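Glycerate 2-kinase (Pyrococcus horikoshii, PDB 1X3L) catalyses the ATP-dependent phosphorylation of D-glycerate to 2-phosphoglycerate, using magnesium as cofactor. Local coordinates at residues A55-C61 with A78-Y84; K177-K183 with E250-K254; D375-I380 with G413-T418. All coordinates share one frame; numbering follows the deposited sequence.

Contact 1 (A55-C61 with A78-Y84); sequences ALGKAAC and AVTKYGY
The ring of Tyr84 meets Lys58 at its rim: the carbonyl O of Lys58 lies near the ring plane, 3.4 Å from CD2 of Tyr84, and Lys58 CB sits by CE2. One face of the ring carries CB of Lys81, set off toward the rim, and Tyr82 O lies in plane at the edge. The aliphatic chains of Lys58 and Lys81 run side by side in the same direction, CE of Lys58 3.6 Å from CD of Lys81. Lys58 is extended beyond CG, whereas Lys81 bends at chi3 (59°) and chi4 (62°), and NZ of Lys58 stays 5.9 Å from NZ of Lys81. Lys58 probably binds the substrate, as in relatives; Lys81 NZ has a weak hydrogen bond to His98.

Before these residues in the chain, the strands pair in parallel: Val79 N donates to Ala55 O (2.8 Å), and Gly57 N to Val79 O (3.1 Å). As the first strand ends, a type I turn from Gly57 to Ala60 leads into the helix. A water accepts from Cys61 N, donates to Lys58 O and hydrogen-bonds to Thr80 OG1, tying the turn to the second strand. The small side chains of Ala55, Ala60 and Ala78 let the helix start close to the sheet, CB of Ala60 lying 3.5 Å from Val79 O.

The contact closes a beta-alpha-beta unit of strand 51-56, helix 60-70 and strand 75-81 in the six-stranded parallel sheet. Strand 124-129 flanks it beside Leu56, and strand 92-96 beside Ala78.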
loop_
_atom_site.group_PDB
_atom_site.type_symbol
_atom_site.label_atom_id
_atom_site.label_comp_id
_atom_site.label_asym_id
_atom_site.label_seq_id
_atom_site.Cartn_x
_atom_site.Cartn_y
_atom_site.Cartn_z
ATOM N N ALA A 55 -0.125 8.749 -14.585
ATOM C CA ALA A 55 -0.233 8.470 -13.159
ATOM C C ALA A 55 -1.677 8.275 -12.719
ATOM O O ALA A 55 -2.576 8.989 -13.162
ATOM C CB ALA A 55 0.404 9.600 -12.371
ATOM N N LEU A 56 -1.886 7.302 -11.839
ATOM C CA LEU A 56 -3.211 6.990 -11.324
ATOM C C LEU A 56 -3.132 6.522 -9.874
ATOM O O LEU A 56 -2.349 5.629 -9.532
ATOM C CB LEU A 56 -3.870 5.899 -12.174
ATOM C CG LEU A 56 -2.985 4.682 -12.459
ATOM C CD1 LEU A 56 -3.753 3.394 -12.181
ATOM C CD2 LEU A 56 -2.505 4.739 -13.904
ATOM N N GLY A 57 -3.959 7.126 -9.027
ATOM C CA GLY A 57 -3.971 6.767 -7.626
ATOM C C GLY A 57 -3.947 8.013 -6.773
ATOM O O GLY A 57 -3.835 9.124 -7.286
ATOM N N LYS A 58 -4.043 7.826 -5.462
ATOM C CA LYS A 58 -4.045 8.939 -4.527
ATOM C C LYS A 58 -2.744 9.740 -4.508
ATOM O O LYS A 58 -2.745 10.906 -4.121
ATOM C CB LYS A 58 -4.365 8.421 -3.123
ATOM C CG LYS A 58 -5.759 7.822 -3.002
ATOM C CD LYS A 58 -5.980 7.210 -1.629
ATOM C CE LYS A 58 -7.350 6.558 -1.529
ATOM N NZ LYS A 58 -7.525 5.846 -0.230
ATOM N N ALA A 59 -1.641 9.127 -4.931
ATOM C CA ALA A 59 -0.350 9.818 -4.947
ATOM C C ALA A 59 0.118 10.134 -6.369
ATOM O O ALA A 59 1.295 10.417 -6.597
ATOM C CB ALA A 59 0.700 8.973 -4.234
ATOM N N ALA A 60 -0.809 10.089 -7.319
ATOM C CA ALA A 60 -0.495 10.359 -8.716
ATOM C C ALA A 60 0.312 11.644 -8.921
ATOM O O ALA A 60 1.347 11.637 -9.594
ATOM C CB ALA A 60 -1.785 10.416 -9.532
ATOM N N CYS A 61 -0.159 12.747 -8.344
ATOM C CA CYS A 61 0.528 14.027 -8.488
ATOM C C CYS A 61 1.894 14.052 -7.821
ATOM O O CYS A 61 2.853 14.579 -8.386
ATOM C CB CYS A 61 -0.332 15.164 -7.934
ATOM S SG CYS A 61 -1.803 15.497 -8.927
ATOM N N ALA A 78 -2.309 12.869 -14.818
ATOM C CA ALA A 78 -2.300 12.363 -13.455
ATOM C C ALA A 78 -3.743 12.354 -12.970
ATOM O O ALA A 78 -4.387 13.402 -12.898
ATOM C CB ALA A 78 -1.443 13.261 -12.568
ATOM N N VAL A 79 -4.253 11.167 -12.658
ATOM C CA VAL A 79 -5.630 11.019 -12.194
ATOM C C VAL A 79 -5.631 10.703 -10.703
ATOM O O VAL A 79 -5.093 9.677 -10.277
ATOM C CB VAL A 79 -6.346 9.887 -12.957
ATOM C CG1 VAL A 79 -7.841 9.929 -12.672
ATOM C CG2 VAL A 79 -6.075 10.020 -14.450
ATOM N N THR A 80 -6.232 11.589 -9.911
ATOM C CA THR A 80 -6.269 11.411 -8.465
ATOM C C THR A 80 -7.626 11.792 -7.873
ATOM O O THR A 80 -8.521 12.239 -8.587
ATOM C CB THR A 80 -5.152 12.246 -7.791
ATOM O OG1 THR A 80 -5.055 11.894 -6.406
ATOM C CG2 THR A 80 -5.447 13.741 -7.911
ATOM N N LYS A 81 -7.770 11.606 -6.564
ATOM C CA LYS A 81 -9.015 11.918 -5.867
ATOM C C LYS A 81 -9.314 13.412 -5.798
ATOM O O LYS A 81 -8.420 14.249 -5.943
ATOM C CB LYS A 81 -8.974 11.360 -4.443
ATOM C CG LYS A 81 -9.075 9.852 -4.352
ATOM C CD LYS A 81 -9.010 9.383 -2.897
ATOM C CE LYS A 81 -10.126 9.990 -2.050
ATOM N NZ LYS A 81 -11.485 9.596 -2.517
ATOM N N TYR A 82 -10.585 13.738 -5.580
ATOM C CA TYR A 82 -11.010 15.127 -5.470
ATOM C C TYR A 82 -10.330 15.745 -4.254
ATOM O O TYR A 82 -10.377 15.186 -3.158
ATOM C CB TYR A 82 -12.534 15.204 -5.317
ATOM C CG TYR A 82 -13.288 14.769 -6.556
ATOM C CD1 TYR A 82 -13.182 15.490 -7.748
ATOM C CD2 TYR A 82 -14.087 13.627 -6.545
ATOM C CE1 TYR A 82 -13.849 15.079 -8.899
ATOM C CE2 TYR A 82 -14.760 13.207 -7.692
ATOM C CZ TYR A 82 -14.636 13.935 -8.864
ATOM O OH TYR A 82 -15.288 13.518 -10.005
ATOM N N GLY A 83 -9.691 16.893 -4.458
ATOM C CA GLY A 83 -9.003 17.560 -3.368
ATOM C C GLY A 83 -7.504 17.311 -3.378
ATOM O O GLY A 83 -6.733 18.117 -2.854
ATOM N N TYR A 84 -7.085 16.198 -3.976
ATOM C CA TYR A 84 -5.669 15.844 -4.042
ATOM C C TYR A 84 -4.925 16.667 -5.092
ATOM O O TYR A 84 -3.711 16.559 -5.229
ATOM C CB TYR A 84 -5.519 14.332 -4.232
ATOM C CG TYR A 84 -5.990 13.519 -3.045
ATOM C CD1 TYR A 84 -7.263 13.708 -2.503
ATOM C CD2 TYR A 84 -5.164 12.561 -2.461
ATOM C CE1 TYR A 84 -7.699 12.962 -1.408
ATOM C CE2 TYR A 84 -5.589 11.811 -1.366
ATOM C CZ TYR A 84 -6.857 12.017 -0.844
ATOM O OH TYR A 84 -7.277 11.279 0.241
HETATM O O HOH W 1 -2.214 13.162 -6.213
#

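Contact 2 (K177-K183 with E250-K254); sequences KGGKLAK and EETLK
Gly178 and Thr252 meet where a type I' turn, Lys177 to Lys180, packs against the irregular segment 250-254. Leu253 N donates to Gly178 O (2.9 Å), and CB of Leu253 lies on CA of Gly179; side chains on these two glycines would collide with Thr252 and Leu253.

Lys180 runs extended from the start of the short, weakly bonded helix at about 180-183 until chi4 (-63°) bends its amine over the backbone opposite. NZ of Lys180 hydrogen-bonds to both Glu250 O and Glu251 O, each at 3.2 Å and each from above the carbonyl plane, while its side chain crosses that of Thr252 at about a right angle. With an alanine at Lys180, these two carbonyl oxygens would probably lose the amine as donor, and the water it shares with Glu250 one partner.

Lys183 bends earlier, at chi3 (66°), which carries its NZ to OE1 of Glu250 for a salt bridge whose hydrogen bond is weak, 3.3 Å. On the way, its CG passes CD1 of Leu253 at 3.9 Å, the two side chains running antiparallel. With chi1 at 45°, Thr252 turns its hydroxyl to Asp213 and its methyl to Lys180. Glu251 CB points away from the turn; its OE2 hydrogen-bonds to His172 and forms a salt bridge with Lys254 NZ. One water joins the ends of Lys180, Lys183 and Glu250, accepting from both NZ atoms and donating to OE1 of Glu250, 2.9 Å away.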
loop_
_atom_site.group_PDB
_atom_site.type_symbol
_atom_site.label_atom_id
_atom_site.label_comp_id
_atom_site.label_asym_id
_atom_site.label_seq_id
_atom_site.Cartn_x
_atom_site.Cartn_y
_atom_site.Cartn_z
ATOM N N LYS A 177 -7.706 -2.404 -17.298
ATOM C CA LYS A 177 -7.314 -3.314 -16.231
ATOM C C LYS A 177 -6.876 -4.666 -16.789
ATOM O O LYS A 177 -7.020 -4.925 -17.981
ATOM C CB LYS A 177 -8.482 -3.495 -15.258
ATOM C CG LYS A 177 -8.802 -2.243 -14.453
ATOM C CD LYS A 177 -10.132 -2.377 -13.731
ATOM C CE LYS A 177 -10.314 -1.282 -12.684
ATOM N NZ LYS A 177 -10.085 0.079 -13.227
ATOM N N GLY A 178 -6.331 -5.521 -15.926
ATOM C CA GLY A 178 -5.894 -6.834 -16.368
ATOM C C GLY A 178 -4.765 -6.787 -17.379
ATOM O O GLY A 178 -4.755 -7.552 -18.347
ATOM N N GLY A 179 -3.815 -5.884 -17.157
ATOM C CA GLY A 179 -2.676 -5.751 -18.049
ATOM C C GLY A 179 -2.955 -5.075 -19.386
ATOM O O GLY A 179 -2.041 -4.889 -20.197
ATOM N N LYS A 180 -4.204 -4.684 -19.619
ATOM C CA LYS A 180 -4.559 -4.062 -20.887
ATOM C C LYS A 180 -3.910 -2.709 -21.141
ATOM O O LYS A 180 -3.644 -2.361 -22.291
ATOM C CB LYS A 180 -6.083 -3.973 -21.011
ATOM C CG LYS A 180 -6.725 -5.341 -21.269
ATOM C CD LYS A 180 -8.242 -5.262 -21.352
ATOM C CE LYS A 180 -8.828 -6.561 -21.875
ATOM N NZ LYS A 180 -8.365 -6.846 -23.275
ATOM N N LEU A 181 -3.642 -1.944 -20.086
ATOM C CA LEU A 181 -2.997 -0.649 -20.269
ATOM C C LEU A 181 -1.585 -0.900 -20.805
ATOM O O LEU A 181 -1.136 -0.237 -21.739
ATOM C CB LEU A 181 -2.926 0.123 -18.943
ATOM C CG LEU A 181 -2.439 1.574 -19.022
ATOM C CD1 LEU A 181 -3.469 2.425 -19.765
ATOM C CD2 LEU A 181 -2.218 2.128 -17.614
ATOM N N ALA A 182 -0.891 -1.869 -20.217
ATOM C CA ALA A 182 0.461 -2.197 -20.653
ATOM C C ALA A 182 0.477 -2.679 -22.107
ATOM O O ALA A 182 1.445 -2.448 -22.824
ATOM C CB ALA A 182 1.060 -3.265 -19.746
ATOM N N LYS A 183 -0.590 -3.345 -22.539
ATOM C CA LYS A 183 -0.654 -3.831 -23.917
ATOM C C LYS A 183 -0.738 -2.682 -24.918
ATOM O O LYS A 183 -0.465 -2.867 -26.101
ATOM C CB LYS A 183 -1.856 -4.760 -24.112
ATOM C CG LYS A 183 -1.722 -6.106 -23.430
ATOM C CD LYS A 183 -2.940 -6.991 -23.679
ATOM C CE LYS A 183 -3.069 -7.385 -25.148
ATOM N NZ LYS A 183 -4.229 -8.299 -25.378
ATOM N N GLU A 250 -10.088 -9.117 -27.446
ATOM C CA GLU A 250 -8.870 -9.602 -26.819
ATOM C C GLU A 250 -9.025 -9.949 -25.349
ATOM O O GLU A 250 -9.811 -9.347 -24.618
ATOM C CB GLU A 250 -7.739 -8.589 -27.010
ATOM C CG GLU A 250 -7.433 -8.306 -28.481
ATOM C CD GLU A 250 -6.268 -7.346 -28.674
ATOM O OE1 GLU A 250 -5.908 -6.633 -27.706
ATOM O OE2 GLU A 250 -5.719 -7.298 -29.799
ATOM N N GLU A 251 -8.260 -10.947 -24.935
ATOM C CA GLU A 251 -8.252 -11.428 -23.565
ATOM C C GLU A 251 -7.382 -10.468 -22.742
ATOM O O GLU A 251 -6.713 -9.598 -23.309
ATOM C CB GLU A 251 -7.671 -12.849 -23.559
ATOM C CG GLU A 251 -7.548 -13.501 -22.206
ATOM C CD GLU A 251 -8.879 -13.688 -21.512
ATOM O OE1 GLU A 251 -9.649 -14.603 -21.892
ATOM O OE2 GLU A 251 -9.148 -12.907 -20.582
ATOM N N THR A 252 -7.417 -10.592 -21.416
ATOM C CA THR A 252 -6.578 -9.748 -20.569
ATOM C C THR A 252 -5.154 -10.270 -20.781
ATOM O O THR A 252 -4.975 -11.386 -21.272
ATOM C CB THR A 252 -6.970 -9.860 -19.078
ATOM O OG1 THR A 252 -7.171 -11.236 -18.733
ATOM C CG2 THR A 252 -8.249 -9.077 -18.796
ATOM N N LEU A 253 -4.148 -9.473 -20.431
ATOM C CA LEU A 253 -2.756 -9.872 -20.624
ATOM C C LEU A 253 -2.439 -11.239 -20.021
ATOM O O LEU A 253 -2.665 -11.475 -18.835
ATOM C CB LEU A 253 -1.811 -8.819 -20.029
ATOM C CG LEU A 253 -0.322 -9.112 -20.234
ATOM C CD1 LEU A 253 -0.024 -9.180 -21.723
ATOM C CD2 LEU A 253 0.524 -8.044 -19.571
ATOM N N LYS A 254 -1.904 -12.133 -20.847
ATOM C CA LYS A 254 -1.565 -13.484 -20.409
ATOM C C LYS A 254 -0.059 -13.731 -20.342
ATOM O O LYS A 254 0.404 -14.545 -19.548
ATOM C CB LYS A 254 -2.201 -14.513 -21.358
ATOM C CG LYS A 254 -3.724 -14.548 -21.320
ATOM C CD LYS A 254 -4.235 -15.251 -20.068
ATOM C CE LYS A 254 -5.732 -15.053 -19.892
ATOM N NZ LYS A 254 -6.066 -13.624 -19.596
HETATM O O HOH W 2 -6.107 -6.085 -24.883
HETATM O O HOH W 3 -3.969 -10.544 -24.128
#

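Contact 3 (D375-I380 with G413-T418); sequences DAAGGI and GGLLFT
Strands 378-382 and 415-416 pair antiparallel at one margin of the six-stranded mixed sheet, within the MOFRL family region, and a classic beta bulge interrupts their register. Ala377 and Gly378 both face Leu416: Ala377 N donates to Leu416 O at 2.7 Å, and Gly378 N adds a weak bond to the same oxygen. The return bond runs from Leu416 N to Gly378 O (2.9 Å). Further along, Ile380 N reaches Gly414 O at 2.7 Å, and CA of Gly379 also lies against that oxygen.

Beyond the bulge, Phe417 folds its ring back along Ala376. Its CG stands anti to the carbonyl carbon (chi1 -73°), which brings one face under CB of Ala376 in a CH-pi contact, 4.1 Å from the ring centroid and 17° off the normal. CD1 of the same ring approaches Asp375 O obliquely, at 3.3 Å. Alongside, Ala377 CB rests against both OG1 and CG2 of Thr418. CB of Leu416 leans on Gly378 O, and CG2 of Ile380 packs by the backbone of Gly414.

On one side of the sheet Ile380 and Leu416 meet Leu11 of helix 6-20, and on the other Leu415 packs against helix 405-411. One water bridges Asp375 O to Thr418 N at one end; another, at the far end, donates to Ile380 O and, weakly, to Gly413 O. The pairing thus rests on backbone bonds, which leaves the apolar side chains on its two faces to pack on the helices.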
loop_
_atom_site.group_PDB
_atom_site.type_symbol
_atom_site.label_atom_id
_atom_site.label_comp_id
_atom_site.label_asym_id
_atom_site.label_seq_id
_atom_site.Cartn_x
_atom_site.Cartn_y
_atom_site.Cartn_z
ATOM N N ASP A 375 -6.856 9.792 15.976
ATOM C CA ASP A 375 -5.876 10.596 15.259
ATOM C C ASP A 375 -4.434 10.158 15.515
ATOM O O ASP A 375 -3.493 10.744 14.964
ATOM C CB ASP A 375 -6.055 12.068 15.620
ATOM C CG ASP A 375 -7.326 12.651 15.029
ATOM O OD1 ASP A 375 -7.522 12.515 13.801
ATOM O OD2 ASP A 375 -8.128 13.238 15.782
ATOM N N ALA A 376 -4.267 9.140 16.357
ATOM C CA ALA A 376 -2.939 8.604 16.662
ATOM C C ALA A 376 -2.572 7.569 15.607
ATOM O O ALA A 376 -3.448 6.896 15.060
ATOM C CB ALA A 376 -2.934 7.954 18.038
ATOM N N ALA A 377 -1.281 7.438 15.319
ATOM C CA ALA A 377 -0.827 6.459 14.341
ATOM C C ALA A 377 -0.526 5.126 15.027
ATOM O O ALA A 377 -0.423 4.085 14.375
ATOM C CB ALA A 377 0.411 6.968 13.625
ATOM N N GLY A 378 -0.391 5.154 16.346
ATOM C CA GLY A 378 -0.101 3.926 17.063
ATOM C C GLY A 378 0.357 4.175 18.485
ATOM O O GLY A 378 0.040 5.209 19.070
ATOM N N GLY A 379 1.108 3.228 19.042
ATOM C CA GLY A 379 1.586 3.375 20.403
ATOM C C GLY A 379 3.084 3.181 20.528
ATOM O O GLY A 379 3.720 2.581 19.663
ATOM N N ILE A 380 3.652 3.706 21.606
ATOM C CA ILE A 380 5.082 3.574 21.856
ATOM C C ILE A 380 5.236 3.381 23.361
ATOM O O ILE A 380 4.793 4.208 24.154
ATOM C CB ILE A 380 5.865 4.824 21.345
ATOM C CG1 ILE A 380 7.350 4.687 21.681
ATOM C CG2 ILE A 380 5.275 6.110 21.936
ATOM C CD1 ILE A 380 8.233 5.767 21.033
ATOM N N GLY A 413 2.091 8.906 28.151
ATOM C CA GLY A 413 2.893 9.333 27.017
ATOM C C GLY A 413 3.153 8.231 26.011
ATOM O O GLY A 413 4.177 8.239 25.331
ATOM N N GLY A 414 2.209 7.302 25.896
ATOM C CA GLY A 414 2.372 6.178 24.990
ATOM C C GLY A 414 1.747 6.286 23.614
ATOM O O GLY A 414 1.821 5.340 22.833
ATOM N N LEU A 415 1.127 7.419 23.306
ATOM C CA LEU A 415 0.523 7.592 21.994
ATOM C C LEU A 415 1.538 8.141 21.005
ATOM O O LEU A 415 2.386 8.957 21.357
ATOM C CB LEU A 415 -0.673 8.545 22.060
ATOM C CG LEU A 415 -1.929 8.016 22.754
ATOM C CD1 LEU A 415 -3.040 9.053 22.642
ATOM C CD2 LEU A 415 -2.366 6.706 22.090
ATOM N N LEU A 416 1.448 7.676 19.766
ATOM C CA LEU A 416 2.332 8.146 18.714
ATOM C C LEU A 416 1.477 8.874 17.687
ATOM O O LEU A 416 0.596 8.273 17.071
ATOM C CB LEU A 416 3.049 6.974 18.038
ATOM C CG LEU A 416 4.053 7.416 16.967
ATOM C CD1 LEU A 416 5.208 8.155 17.640
ATOM C CD2 LEU A 416 4.573 6.219 16.202
ATOM N N PHE A 417 1.724 10.171 17.526
ATOM C CA PHE A 417 0.999 10.997 16.565
ATOM C C PHE A 417 1.947 11.428 15.462
ATOM O O PHE A 417 2.940 12.098 15.728
ATOM C CB PHE A 417 0.457 12.259 17.233
ATOM C CG PHE A 417 -0.711 12.023 18.132
ATOM C CD1 PHE A 417 -2.007 12.090 17.636
ATOM C CD2 PHE A 417 -0.519 11.748 19.480
ATOM C CE1 PHE A 417 -3.102 11.891 18.473
ATOM C CE2 PHE A 417 -1.605 11.548 20.326
ATOM C CZ PHE A 417 -2.902 11.619 19.820
ATOM N N THR A 418 1.637 11.060 14.224
ATOM C CA THR A 418 2.474 11.439 13.092
ATOM C C THR A 418 1.800 12.566 12.312
ATOM O O THR A 418 2.460 13.351 11.626
ATOM C CB THR A 418 2.652 10.266 12.118
ATOM O OG1 THR A 418 1.361 9.841 11.661
ATOM C CG2 THR A 418 3.356 9.090 12.800
HETATM O O HOH W 4 -1.081 10.446 13.605
HETATM O O HOH W 5 5.836 5.624 26.488
#

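How the contacts relate
Contact 1 is the most buried of the three, closing a beta-alpha-beta unit of the parallel sheet. Contact 2 lies by the same parallel sheet, about 22 Å away between centres, its loop leading toward strand 260-266, but joins a turn and short helix to that loop at a partly exposed place. Contact 3 lies in the six-stranded mixed sheet, about 42 Å from contact 2 between centres and on the opposite side of the chain's centre. Backbone pairing governs contacts 1 and 3, parallel in one and antiparallel with a bulge in the other; contact 2 adds lysine amines and water to one backbone bond. Contact 1 holds Lys58, which probably binds substrate.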